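Local coordinates for protein Baccell_00875 (Bacteroides cellulosilyticus DSM 14838, PDB 5NO8) that probably acts as a polysaccharide lyase, removing the L-rhamnose that caps glucuronic acid on complex arabinogalactan proteins, at residues Asn450-Ala455 with Lys476-Met481; Gly488-Gly493 with Ala546-Phe551; Asn444-Tyr449 with Phe482-Tyr487; Met398-Val403 with Val454-Phe459. All coordinates share one frame; numbering follows the deposited sequence.

Interaction 1: Asn450-Ala455 with Lys476-Met481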
loop_
_atom_site.group_PDB
_atom_site.type_symbol
_atom_site.label_atom_id
_atom_site.label_comp_id
_atom_site.label_asym_id
_atom_site.label_seq_id
_atom_site.Cartn_x
_atom_site.Cartn_y
_atom_site.Cartn_z
ATOM N N ASN A 450 15.968 4.629 -13.964
ATOM C CA ASN A 450 17.090 5.284 -13.317
ATOM C C ASN A 450 17.388 6.642 -13.936
ATOM O O ASN A 450 17.863 7.538 -13.234
ATOM C CB ASN A 450 18.348 4.411 -13.358
ATOM C CG ASN A 450 18.183 3.096 -12.623
ATOM O OD1 ASN A 450 17.222 2.895 -11.867
ATOM N ND2 ASN A 450 19.142 2.194 -12.819
ATOM N N TYR A 451 17.081 6.808 -15.223
ATOM C CA TYR A 451 17.380 8.054 -15.948
ATOM C C TYR A 451 16.533 9.236 -15.484
ATOM O O TYR A 451 16.997 10.384 -15.494
ATOM C CB TYR A 451 17.134 7.874 -17.443
ATOM C CG TYR A 451 18.142 6.976 -18.127
ATOM C CD1 TYR A 451 18.136 5.596 -17.905
ATOM C CD2 TYR A 451 19.104 7.509 -19.001
ATOM C CE1 TYR A 451 19.055 4.768 -18.521
ATOM C CE2 TYR A 451 20.030 6.686 -19.635
ATOM C CZ TYR A 451 20.003 5.316 -19.394
ATOM O OH TYR A 451 20.911 4.479 -19.998
ATOM N N MET A 452 15.270 8.969 -15.148
ATOM C CA MET A 452 14.355 10.030 -14.704
ATOM C C MET A 452 14.827 10.644 -13.407
ATOM O O MET A 452 14.708 11.847 -13.213
ATOM C CB MET A 452 12.948 9.495 -14.486
ATOM C CG MET A 452 12.293 8.876 -15.709
ATOM S SD MET A 452 12.419 9.911 -17.196
ATOM C CE MET A 452 13.931 9.315 -17.927
ATOM N N TRP A 453 15.331 9.793 -12.526
ATOM C CA TRP A 453 15.729 10.208 -11.180
ATOM C C TRP A 453 17.059 10.946 -11.224
ATOM O O TRP A 453 17.230 11.950 -10.535
ATOM C CB TRP A 453 15.794 9.008 -10.248
ATOM C CG TRP A 453 14.484 8.267 -10.150
ATOM C CD1 TRP A 453 13.219 8.805 -10.177
ATOM C CD2 TRP A 453 14.320 6.854 -10.031
ATOM N NE1 TRP A 453 12.288 7.809 -10.065
ATOM C CE2 TRP A 453 12.936 6.601 -9.976
ATOM C CE3 TRP A 453 15.212 5.777 -9.953
ATOM C CZ2 TRP A 453 12.415 5.303 -9.844
ATOM C CZ3 TRP A 453 14.699 4.490 -9.837
ATOM C CH2 TRP A 453 13.308 4.268 -9.774
ATOM N N VAL A 454 17.985 10.469 -12.061
ATOM C CA VAL A 454 19.216 11.210 -12.318
ATOM C C VAL A 454 18.917 12.580 -12.917
ATOM O O VAL A 454 19.498 13.564 -12.491
ATOM C CB VAL A 454 20.201 10.418 -13.210
ATOM C CG1 VAL A 454 21.340 11.324 -13.705
ATOM C CG2 VAL A 454 20.776 9.273 -12.422
ATOM N N ALA A 455 18.029 12.652 -13.900
ATOM C CA ALA A 455 17.645 13.923 -14.502
ATOM C C ALA A 455 16.987 14.869 -13.514
ATOM O O ALA A 455 17.276 16.072 -13.494
ATOM C CB ALA A 455 16.708 13.695 -15.660
ATOM N N LYS A 476 20.161 16.092 -21.434
ATOM C CA LYS A 476 20.910 15.041 -22.164
ATOM C C LYS A 476 20.710 13.632 -21.590
ATOM O O LYS A 476 20.752 12.630 -22.315
ATOM C CB LYS A 476 22.416 15.349 -22.178
ATOM N N THR A 477 20.528 13.559 -20.276
ATOM C CA THR A 477 20.115 12.325 -19.636
ATOM C C THR A 477 18.740 11.897 -20.146
ATOM O O THR A 477 18.535 10.722 -20.474
ATOM C CB THR A 477 20.131 12.466 -18.107
ATOM O OG1 THR A 477 21.456 12.786 -17.692
ATOM C CG2 THR A 477 19.669 11.159 -17.415
ATOM N N LEU A 478 17.798 12.828 -20.214
ATOM C CA LEU A 478 16.480 12.509 -20.724
ATOM C C LEU A 478 16.525 12.099 -22.206
ATOM O O LEU A 478 15.795 11.190 -22.620
ATOM C CB LEU A 478 15.500 13.654 -20.516
ATOM C CG LEU A 478 15.091 13.933 -19.060
ATOM C CD1 LEU A 478 14.168 15.135 -19.028
ATOM C CD2 LEU A 478 14.428 12.700 -18.442
ATOM N N LYS A 479 17.390 12.745 -22.987
ATOM C CA LYS A 479 17.541 12.374 -24.409
ATOM C C LYS A 479 18.122 10.976 -24.593
ATOM O O LYS A 479 17.668 10.229 -25.446
ATOM C CB LYS A 479 18.414 13.401 -25.137
ATOM C CG LYS A 479 17.799 14.788 -25.241
ATOM C CD LYS A 479 16.452 14.868 -25.938
ATOM C CE LYS A 479 16.480 14.288 -27.362
ATOM N NZ LYS A 479 15.393 14.858 -28.207
ATOM N N SER A 480 19.131 10.645 -23.790
ATOM C CA SER A 480 19.738 9.326 -23.765
ATOM C C SER A 480 18.693 8.283 -23.416
ATOM O O SER A 480 18.686 7.187 -23.991
ATOM C CB SER A 480 20.882 9.282 -22.758
ATOM O OG SER A 480 21.494 8.006 -22.683
ATOM N N MET A 481 17.805 8.621 -22.476
ATOM C CA MET A 481 16.721 7.722 -22.122
ATOM C C MET A 481 15.752 7.514 -23.298
ATOM O O MET A 481 15.502 6.374 -23.669
ATOM C CB MET A 481 15.987 8.203 -20.869
ATOM C CG MET A 481 15.085 7.119 -20.278
ATOM S SD MET A 481 13.504 7.062 -21.124
ATOM C CE MET A 481 12.597 5.887 -20.103
#

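Interaction 2: Gly488-Gly493 with Ala546-Phe551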
loop_
_atom_site.group_PDB
_atom_site.type_symbol
_atom_site.label_atom_id
_atom_site.label_comp_id
_atom_site.label_asym_id
_atom_site.label_seq_id
_atom_site.Cartn_x
_atom_site.Cartn_y
_atom_site.Cartn_z
ATOM N N GLY A 488 7.246 5.221 -24.811
ATOM C CA GLY A 488 6.119 4.651 -24.058
ATOM C C GLY A 488 6.510 3.931 -22.784
ATOM O O GLY A 488 5.781 3.027 -22.360
ATOM N N PHE A 489 7.651 4.300 -22.180
ATOM C CA PHE A 489 8.083 3.704 -20.908
ATOM C C PHE A 489 7.369 4.491 -19.800
ATOM O O PHE A 489 7.456 5.723 -19.749
ATOM C CB PHE A 489 9.610 3.781 -20.768
ATOM C CG PHE A 489 10.201 2.875 -19.696
ATOM C CD1 PHE A 489 10.098 3.201 -18.334
ATOM C CD2 PHE A 489 10.926 1.739 -20.045
ATOM C CE1 PHE A 489 10.669 2.386 -17.357
ATOM C CE2 PHE A 489 11.505 0.930 -19.078
ATOM C CZ PHE A 489 11.371 1.246 -17.727
ATOM N N TYR A 490 6.679 3.780 -18.912
ATOM C CA TYR A 490 5.875 4.392 -17.853
ATOM C C TYR A 490 6.752 4.627 -16.624
ATOM O O TYR A 490 6.545 4.040 -15.544
ATOM C CB TYR A 490 4.687 3.512 -17.504
ATOM C CG TYR A 490 3.583 3.514 -18.533
ATOM C CD1 TYR A 490 3.776 2.994 -19.818
ATOM C CD2 TYR A 490 2.340 4.031 -18.220
ATOM C CE1 TYR A 490 2.740 3.017 -20.756
ATOM C CE2 TYR A 490 1.298 4.052 -19.145
ATOM C CZ TYR A 490 1.503 3.543 -20.419
ATOM O OH TYR A 490 0.441 3.575 -21.317
ATOM N N ALA A 491 7.702 5.528 -16.770
ATOM C CA ALA A 491 8.709 5.737 -15.729
ATOM C C ALA A 491 8.085 6.547 -14.600
ATOM O O ALA A 491 7.179 7.340 -14.834
ATOM C CB ALA A 491 9.905 6.483 -16.303
ATOM N N ILE A 492 8.620 6.363 -13.393
ATOM C CA ILE A 492 8.155 7.073 -12.221
ATOM C C ILE A 492 8.838 8.449 -12.129
ATOM O O ILE A 492 10.074 8.556 -12.195
ATOM C CB ILE A 492 8.465 6.282 -10.942
ATOM C CG1 ILE A 492 7.732 4.929 -10.960
ATOM C CG2 ILE A 492 8.058 7.106 -9.714
ATOM C CD1 ILE A 492 8.371 3.900 -10.062
ATOM N N GLY A 493 8.025 9.480 -11.949
ATOM C CA GLY A 493 8.530 10.818 -11.694
ATOM C C GLY A 493 9.283 11.374 -12.888
ATOM O O GLY A 493 10.377 11.921 -12.745
ATOM N N ALA A 546 -0.022 5.133 -11.582
ATOM C CA ALA A 546 0.139 6.476 -11.001
ATOM C C ALA A 546 1.098 7.338 -11.829
ATOM O O ALA A 546 0.776 8.480 -12.112
ATOM C CB ALA A 546 0.569 6.425 -9.541
ATOM N N PRO A 547 2.262 6.789 -12.218
ATOM C CA PRO A 547 3.163 7.594 -13.071
ATOM C C PRO A 547 2.581 8.041 -14.418
ATOM O O PRO A 547 2.923 9.136 -14.879
ATOM C CB PRO A 547 4.317 6.649 -13.321
ATOM C CG PRO A 547 4.378 5.832 -12.087
ATOM C CD PRO A 547 2.938 5.571 -11.753
ATOM N N ALA A 548 1.729 7.212 -15.031
ATOM C CA ALA A 548 1.034 7.608 -16.267
ATOM C C ALA A 548 0.291 8.902 -16.045
ATOM O O ALA A 548 0.409 9.850 -16.821
ATOM C CB ALA A 548 0.044 6.527 -16.725
ATOM N N ILE A 549 -0.452 8.961 -14.950
ATOM C CA ILE A 549 -1.321 10.091 -14.680
ATOM C C ILE A 549 -0.502 11.296 -14.195
ATOM O O ILE A 549 -0.839 12.453 -14.525
ATOM C CB ILE A 549 -2.398 9.724 -13.644
ATOM C CG1 ILE A 549 -3.216 8.519 -14.124
ATOM C CG2 ILE A 549 -3.310 10.889 -13.341
ATOM C CD1 ILE A 549 -4.219 8.030 -13.109
ATOM N N GLN A 550 0.552 11.017 -13.424
ATOM C CA GLN A 550 1.517 12.019 -12.936
ATOM C C GLN A 550 2.127 12.744 -14.145
ATOM O O GLN A 550 2.174 13.976 -14.204
ATOM C CB GLN A 550 2.617 11.313 -12.120
ATOM C CG GLN A 550 3.714 12.181 -11.519
ATOM C CD GLN A 550 4.879 11.363 -10.955
ATOM O OE1 GLN A 550 5.154 10.225 -11.389
ATOM N NE2 GLN A 550 5.582 11.944 -9.988
ATOM N N PHE A 551 2.532 11.960 -15.130
ATOM C CA PHE A 551 3.083 12.513 -16.367
ATOM C C PHE A 551 2.071 13.344 -17.149
ATOM O O PHE A 551 2.349 14.502 -17.530
ATOM C CB PHE A 551 3.601 11.395 -17.251
ATOM C CG PHE A 551 4.152 11.891 -18.545
ATOM C CD1 PHE A 551 5.460 12.256 -18.632
ATOM C CD2 PHE A 551 3.321 12.035 -19.652
ATOM C CE1 PHE A 551 5.989 12.747 -19.815
ATOM C CE2 PHE A 551 3.826 12.519 -20.836
ATOM C CZ PHE A 551 5.155 12.871 -20.919
HETATM O O HOH W 1 5.870 9.761 -14.429
#

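Interaction 3: Asn444-Tyr449 with Phe482-Tyr487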
loop_
_atom_site.group_PDB
_atom_site.type_symbol
_atom_site.label_atom_id
_atom_site.label_comp_id
_atom_site.label_asym_id
_atom_site.label_seq_id
_atom_site.Cartn_x
_atom_site.Cartn_y
_atom_site.Cartn_z
ATOM N N ASN A 444 26.197 -3.807 -14.519
ATOM C CA ASN A 444 24.838 -4.236 -14.189
ATOM C C ASN A 444 23.809 -3.542 -15.100
ATOM O O ASN A 444 24.178 -2.944 -16.114
ATOM C CB ASN A 444 24.565 -4.033 -12.688
ATOM C CG ASN A 444 23.782 -5.179 -12.095
ATOM O OD1 ASN A 444 22.610 -5.397 -12.443
ATOM N ND2 ASN A 444 24.425 -5.938 -11.225
ATOM N N ARG A 445 22.528 -3.622 -14.751
ATOM C CA ARG A 445 21.468 -3.298 -15.698
ATOM C C ARG A 445 21.393 -1.811 -16.122
ATOM O O ARG A 445 21.695 -0.888 -15.339
ATOM C CB ARG A 445 20.105 -3.776 -15.162
ATOM C CG ARG A 445 19.568 -2.966 -13.987
ATOM C CD ARG A 445 18.370 -3.625 -13.332
ATOM N NE ARG A 445 18.004 -2.955 -12.081
ATOM C CZ ARG A 445 17.077 -3.382 -11.218
ATOM N NH1 ARG A 445 16.388 -4.497 -11.454
ATOM N NH2 ARG A 445 16.826 -2.683 -10.099
ATOM N N ASN A 446 20.978 -1.606 -17.371
ATOM C CA ASN A 446 20.729 -0.297 -17.925
ATOM C C ASN A 446 19.206 -0.192 -17.953
ATOM O O ASN A 446 18.552 -0.780 -18.809
ATOM C CB ASN A 446 21.369 -0.187 -19.318
ATOM C CG ASN A 446 21.156 1.165 -19.973
ATOM O OD1 ASN A 446 20.635 2.094 -19.375
ATOM N ND2 ASN A 446 21.563 1.273 -21.238
ATOM N N ARG A 447 18.646 0.555 -16.997
ATOM C CA ARG A 447 17.216 0.499 -16.662
ATOM C C ARG A 447 16.584 1.883 -16.782
ATOM O O ARG A 447 17.092 2.845 -16.219
ATOM C CB ARG A 447 17.122 -0.032 -15.229
ATOM C CG ARG A 447 15.787 0.049 -14.518
ATOM C CD ARG A 447 16.033 -0.262 -13.056
ATOM N NE ARG A 447 14.834 -0.417 -12.241
ATOM C CZ ARG A 447 14.689 0.047 -10.985
ATOM N NH1 ARG A 447 13.564 -0.209 -10.325
ATOM N NH2 ARG A 447 15.652 0.774 -10.382
ATOM N N GLY A 448 15.455 1.977 -17.477
ATOM C CA GLY A 448 14.879 3.271 -17.865
ATOM C C GLY A 448 14.477 4.159 -16.700
ATOM O O GLY A 448 14.569 5.382 -16.785
ATOM N N TYR A 449 14.023 3.528 -15.623
ATOM C CA TYR A 449 13.612 4.234 -14.398
ATOM C C TYR A 449 14.736 5.125 -13.892
ATOM O O TYR A 449 14.491 6.261 -13.465
ATOM C CB TYR A 449 13.239 3.228 -13.290
ATOM C CG TYR A 449 11.933 2.472 -13.500
ATOM C CD1 TYR A 449 10.711 3.117 -13.350
ATOM C CD2 TYR A 449 11.918 1.096 -13.796
ATOM C CE1 TYR A 449 9.507 2.446 -13.519
ATOM C CE2 TYR A 449 10.705 0.401 -13.947
ATOM C CZ TYR A 449 9.503 1.092 -13.812
ATOM O OH TYR A 449 8.288 0.469 -13.966
ATOM N N PHE A 482 15.237 8.584 -23.899
ATOM C CA PHE A 482 14.326 8.455 -25.047
ATOM C C PHE A 482 14.975 7.745 -26.262
ATOM O O PHE A 482 14.311 6.968 -26.945
ATOM C CB PHE A 482 13.799 9.817 -25.506
ATOM C CG PHE A 482 12.955 10.528 -24.482
ATOM C CD1 PHE A 482 11.900 9.877 -23.843
ATOM C CD2 PHE A 482 13.195 11.863 -24.172
ATOM C CE1 PHE A 482 11.113 10.537 -22.909
ATOM C CE2 PHE A 482 12.413 12.524 -23.236
ATOM C CZ PHE A 482 11.377 11.860 -22.602
ATOM N N GLN A 483 16.252 8.011 -26.514
ATOM C CA GLN A 483 17.012 7.310 -27.575
ATOM C C GLN A 483 16.966 5.789 -27.399
ATOM O O GLN A 483 16.723 5.054 -28.366
ATOM C CB GLN A 483 18.479 7.782 -27.609
ATOM C CG GLN A 483 19.330 7.227 -28.762
ATOM C CD GLN A 483 20.188 6.012 -28.389
ATOM O OE1 GLN A 483 21.061 6.089 -27.512
ATOM N NE2 GLN A 483 19.957 4.885 -29.074
ATOM N N GLN A 484 17.189 5.328 -26.165
ATOM C CA GLN A 484 17.377 3.914 -25.888
ATOM C C GLN A 484 16.085 3.161 -25.621
ATOM O O GLN A 484 15.968 1.993 -25.990
ATOM C CB GLN A 484 18.292 3.714 -24.689
ATOM C CG GLN A 484 19.704 4.222 -24.876
ATOM C CD GLN A 484 20.496 4.150 -23.596
ATOM O OE1 GLN A 484 20.563 5.125 -22.836
ATOM N NE2 GLN A 484 21.095 3.006 -23.339
ATOM N N PHE A 485 15.147 3.806 -24.927
ATOM C CA PHE A 485 13.941 3.134 -24.441
ATOM C C PHE A 485 12.688 3.523 -25.182
ATOM O O PHE A 485 11.657 2.928 -24.955
ATOM C CB PHE A 485 13.757 3.397 -22.924
ATOM C CG PHE A 485 14.861 2.836 -22.078
ATOM C CD1 PHE A 485 16.015 3.565 -21.847
ATOM C CD2 PHE A 485 14.747 1.576 -21.502
ATOM C CE1 PHE A 485 17.045 3.049 -21.080
ATOM C CE2 PHE A 485 15.766 1.050 -20.744
ATOM C CZ PHE A 485 16.922 1.788 -20.514
ATOM N N GLY A 486 12.764 4.512 -26.069
ATOM C CA GLY A 486 11.591 4.997 -26.787
ATOM C C GLY A 486 10.712 5.881 -25.918
ATOM O O GLY A 486 11.145 6.340 -24.858
ATOM N N TYR A 487 9.470 6.062 -26.354
ATOM C CA TYR A 487 8.540 7.052 -25.817
ATOM C C TYR A 487 7.421 6.529 -24.903
ATOM O O TYR A 487 6.741 7.314 -24.263
ATOM C CB TYR A 487 7.957 7.847 -26.986
ATOM C CG TYR A 487 9.017 8.735 -27.580
ATOM C CD1 TYR A 487 9.364 9.926 -26.953
ATOM C CD2 TYR A 487 9.732 8.356 -28.715
ATOM C CE1 TYR A 487 10.363 10.739 -27.457
ATOM C CE2 TYR A 487 10.740 9.168 -29.230
ATOM C CZ TYR A 487 11.043 10.363 -28.593
ATOM O OH TYR A 487 12.032 11.196 -29.060
#

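Interaction 4: Met398-Val403 with Val454-Phe459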
loop_
_atom_site.group_PDB
_atom_site.type_symbol
_atom_site.label_atom_id
_atom_site.label_comp_id
_atom_site.label_asym_id
_atom_site.label_seq_id
_atom_site.Cartn_x
_atom_site.Cartn_y
_atom_site.Cartn_z
ATOM N N MET A 398 17.476 10.166 -2.141
ATOM C CA MET A 398 18.199 10.858 -1.045
ATOM C C MET A 398 18.811 12.176 -1.515
ATOM O O MET A 398 18.716 13.196 -0.810
ATOM C CB MET A 398 19.231 9.964 -0.410
ATOM C CG MET A 398 18.560 8.906 0.473
ATOM S SD MET A 398 19.671 7.861 1.350
ATOM C CE MET A 398 19.966 6.614 0.087
ATOM N N GLY A 399 19.359 12.200 -2.733
ATOM C CA GLY A 399 19.843 13.471 -3.279
ATOM C C GLY A 399 18.730 14.450 -3.583
ATOM O O GLY A 399 18.836 15.648 -3.314
ATOM N N VAL A 400 17.631 13.972 -4.146
ATOM C CA VAL A 400 16.541 14.851 -4.503
ATOM C C VAL A 400 15.931 15.438 -3.208
ATOM O O VAL A 400 15.616 16.635 -3.137
ATOM C CB VAL A 400 15.498 14.138 -5.376
ATOM C CG1 VAL A 400 14.331 15.049 -5.691
ATOM C CG2 VAL A 400 16.152 13.644 -6.674
ATOM N N LEU A 401 15.805 14.604 -2.178
ATOM C CA LEU A 401 15.309 15.106 -0.906
ATOM C C LEU A 401 16.242 16.203 -0.346
ATOM O O LEU A 401 15.757 17.275 0.088
ATOM C CB LEU A 401 15.218 14.000 0.138
ATOM C CG LEU A 401 14.826 14.467 1.542
ATOM C CD1 LEU A 401 13.509 15.221 1.519
ATOM C CD2 LEU A 401 14.763 13.278 2.486
ATOM N N LEU A 402 17.544 15.915 -0.293
ATOM C CA LEU A 402 18.477 16.909 0.267
ATOM C C LEU A 402 18.466 18.236 -0.493
ATOM O O LEU A 402 18.572 19.291 0.143
ATOM C CB LEU A 402 19.875 16.377 0.442
ATOM C CG LEU A 402 20.172 15.709 1.783
ATOM C CD1 LEU A 402 19.213 14.586 2.159
ATOM C CD2 LEU A 402 21.606 15.225 1.820
ATOM N N VAL A 403 18.285 18.198 -1.819
ATOM C CA VAL A 403 18.090 19.448 -2.580
ATOM C C VAL A 403 16.850 20.202 -2.126
ATOM O O VAL A 403 16.904 21.411 -1.908
ATOM C CB VAL A 403 17.946 19.232 -4.109
ATOM C CG1 VAL A 403 17.668 20.567 -4.791
ATOM C CG2 VAL A 403 19.186 18.598 -4.669
ATOM N N VAL A 454 17.985 10.469 -12.061
ATOM C CA VAL A 454 19.216 11.210 -12.318
ATOM C C VAL A 454 18.917 12.580 -12.917
ATOM O O VAL A 454 19.498 13.564 -12.491
ATOM C CB VAL A 454 20.201 10.418 -13.210
ATOM C CG1 VAL A 454 21.340 11.324 -13.705
ATOM C CG2 VAL A 454 20.776 9.273 -12.422
ATOM N N ALA A 455 18.029 12.652 -13.900
ATOM C CA ALA A 455 17.645 13.923 -14.502
ATOM C C ALA A 455 16.987 14.869 -13.514
ATOM O O ALA A 455 17.276 16.072 -13.494
ATOM C CB ALA A 455 16.708 13.695 -15.660
ATOM N N GLU A 456 16.095 14.330 -12.693
ATOM C CA GLU A 456 15.487 15.125 -11.641
ATOM C C GLU A 456 16.578 15.717 -10.784
ATOM O O GLU A 456 16.560 16.913 -10.544
ATOM C CB GLU A 456 14.535 14.293 -10.771
ATOM C CG GLU A 456 14.082 15.009 -9.498
ATOM C CD GLU A 456 12.621 15.398 -9.423
ATOM O OE1 GLU A 456 11.759 14.838 -10.148
ATOM O OE2 GLU A 456 12.316 16.279 -8.572
ATOM N N LEU A 457 17.528 14.905 -10.342
ATOM C CA LEU A 457 18.610 15.414 -9.502
ATOM C C LEU A 457 19.299 16.601 -10.175
ATOM O O LEU A 457 19.493 17.659 -9.553
ATOM C CB LEU A 457 19.625 14.341 -9.134
ATOM C CG LEU A 457 20.852 14.841 -8.367
ATOM C CD1 LEU A 457 20.492 15.294 -6.950
ATOM C CD2 LEU A 457 21.956 13.826 -8.305
ATOM N N TYR A 458 19.650 16.438 -11.451
ATOM C CA TYR A 458 20.392 17.501 -12.145
ATOM C C TYR A 458 19.588 18.780 -12.270
ATOM O O TYR A 458 20.113 19.855 -11.975
ATOM C CB TYR A 458 20.918 17.021 -13.525
ATOM C CG TYR A 458 21.953 15.921 -13.512
ATOM C CD1 TYR A 458 22.798 15.702 -12.441
ATOM C CD2 TYR A 458 22.122 15.103 -14.638
ATOM C CE1 TYR A 458 23.754 14.697 -12.464
ATOM C CE2 TYR A 458 23.074 14.110 -14.675
ATOM C CZ TYR A 458 23.887 13.904 -13.605
ATOM O OH TYR A 458 24.827 12.912 -13.634
ATOM N N PHE A 459 18.316 18.703 -12.647
ATOM C CA PHE A 459 17.504 19.899 -12.736
ATOM C C PHE A 459 17.345 20.584 -11.363
ATOM O O PHE A 459 17.393 21.815 -11.277
ATOM C CB PHE A 459 16.137 19.622 -13.331
ATOM C CG PHE A 459 16.156 19.173 -14.778
ATOM C CD1 PHE A 459 16.798 19.923 -15.761
ATOM C CD2 PHE A 459 15.468 18.022 -15.166
ATOM C CE1 PHE A 459 16.769 19.515 -17.095
ATOM C CE2 PHE A 459 15.449 17.602 -16.484
ATOM C CZ PHE A 459 16.090 18.361 -17.456
#

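Interaction 1: Asn450-Ala455 with Lys476-Met481
Thr477 O and Ser480 OG both sit at the edge of the Tyr451 ring, close to its plane, the hydroxyl lying 3.6 Å from Tyr451 CE2. Met481 CB comes at the same ring obliquely, and Met481 CG packs 3.6 Å from Tyr451 CB. At the far end of the ring, Tyr451 OH is hydrogen-bonded with Thr436 N and lies close to the Asn446 side chain, a probable hydrogen bond. These residues line the seam of an antiparallel helical hairpin: the two segments, from helices 448-465 and 469-485, run at 170° with their axes 8.9 Å apart, and no hydrogen bond crosses between them. Thr477 turns its methyl inward, so that Thr477 CG2 touches Tyr451 O at 3.4 Å, while its hydroxyl bonds to Asp473 O and Gln430 NE2; Ser480 OG probably bonds to the Gln484 side chain. Met452 leaves its helix pointing away from the partner, yet bends at chi2 (-48°) and chi3 (91°) to bring its terminal methyl back. There Met452 CE is 3.4 Å from Met481 CG and 3.5 Å from Leu478 CD2, both tighter than usual van der Waals contact, and the Met452 side chain crosses those of Leu478 and Met481 at about a right angle. Leu478 CD2 also meets Ala455 CB at 3.7 Å.

Interaction 2: Gly488-Gly493 with Ala546-Phe551
The loop joining helix 469-485 to helix 496-505 is fastened to helix 542-559 where Gly493 meets Gln550. Gly493 N donates to Gln550 OE1 over 3.0 Å with a somewhat bent N-H...O angle of 142°, and the donor stands 37° out of the carbonyl plane, approaching from above it. Gln550 reaches the loop because its CG lies anti to the backbone N (chi1 -180°) and the chain stays extended beyond. Its other amide atom, NE2, bonds to Tyr686 OH and to a glycerol probably carried over from crystallisation, so both ends of the flat group are held. Shortened to an alanine, this position is likely to leave Gly493 N without its side-chain acceptor and Tyr686 OH without the amide. Midway along the loop, Tyr490 is the centre of an inverse gamma turn, and Gly493, which ends this segment, has positive phi. At this turn the edge of the Tyr490 ring meets Ala548 CB, 3.7 Å from Tyr490 CE2, while the ring stacks on Phe526 and its hydroxyl bonds to Asn529. Pro547, at a kink in its helix, lies alongside Ile492 and points the same way, with Pro547 CG 3.7 Å from Ile492 CG1. Pro547 CB also abuts Ala491 O at 3.3 Å. A water lies 2.8 Å from Ala491 O and 3.0 Å from Pro547 O and can bridge the two backbones, though other acceptors compete for its protons.

Interaction 3: Asn444-Tyr449 with Phe482-Tyr487
Phe485 lays one face of its ring over Gly448, whose CA stands 3.7 Å from the ring centroid and 13° off the normal, a CH-pi contact almost straight above the centre. A side chain on Gly448 would point at the ring and crowd Phe485 CD2, so its absence probably allows the close approach. Gly448 N lies nearer the rim, 3.4 Å from Phe485 CZ. Asn446 meets the same ring differently: its backbone O lies at the edge, near the ring plane, 3.5 Å from Phe485 CZ. With CG anti to the carbonyl carbon (chi1 -63°), Phe485 projects from the last turn of helix 469-485 across to the start of helix 448-465, so the contact closes the end of a helical hairpin. Directly after Phe485 the chain leaves the helix at Gly486, which has positive phi. The side chains of Asn446 and Gln484 cross at about a right angle at their ends. Behind this seam Arg447 points away, its guanidinium sandwiched between Arg445 NH2, 3.5 Å above the Arg447 plane, and Tyr449 CB on the opposite face. Salt bridges from Arg447 to Glu394 and Glu537, and from Arg445 to Asp388, probably offset the two neighbouring positive charges.

Interaction 4: Met398-Val403 with Val454-Phe459
Glu456 OE2 rests 3.7 Å from Val400 CG1 while bonding to Gln460 NE2 and to a bound glycerol, probably another crystallisation remnant, so this oxygen has polar partners and also packs against a methyl on the other helix. The aliphatic part of Glu456 packs too: Glu456 CG is 3.8 Å from both Val400 CG1 and Val400 CG2, nestled against the fork of the valine. A bend at chi2 (112°) brings the carboxylate beside Val400 CG1, and the two side chains cross at about a right angle. Val400 also borders Trp682 and Val685 of helix 682-692. An alanine here would take away both methyls, and the likely result is a gap beside Glu456 with its chain freer to turn. Leu457 supplies the second point of contact. Its CD1 reaches over to Gly399 C at 3.9 Å, where a CB on the glycine would crowd it, and meets Val403 CG2 at 4.2 Å. No hydrogen bond joins the segments; their axes pass 9.3 Å apart at 22°. The two segments, from helices 396-409 and 448-465, thus run in roughly the same direction, with the intervening helix 412-429 touching both, an arrangement consistent with the alpha/alpha toroid of many polysaccharide lyases.

Helix 448-465 ties three of the contacts together: interactions 1 and 3 pack it against helix 469-485, with centres about 8 Å apart, and interaction 4 joins it to helix 396-409. Val454 and Ala455 belong to both interactions 1 and 4. Interaction 1 lies inside the loop closed by interaction 3, where Tyr451 CE1 touches Phe485 CE1 at 3.7 Å. Interaction 2 continues the chain from the hairpin, and Met452 CG meets Ala491 CB at 3.4 Å; Phe489 meets Tyr449 edge-to-face. Gly493 O packs 4.1 Å from Glu456 OE1, linking interactions 2 and 4. The glycerol contacts of Gln550 and Glu456, though probably from crystallisation, may mark a pocket.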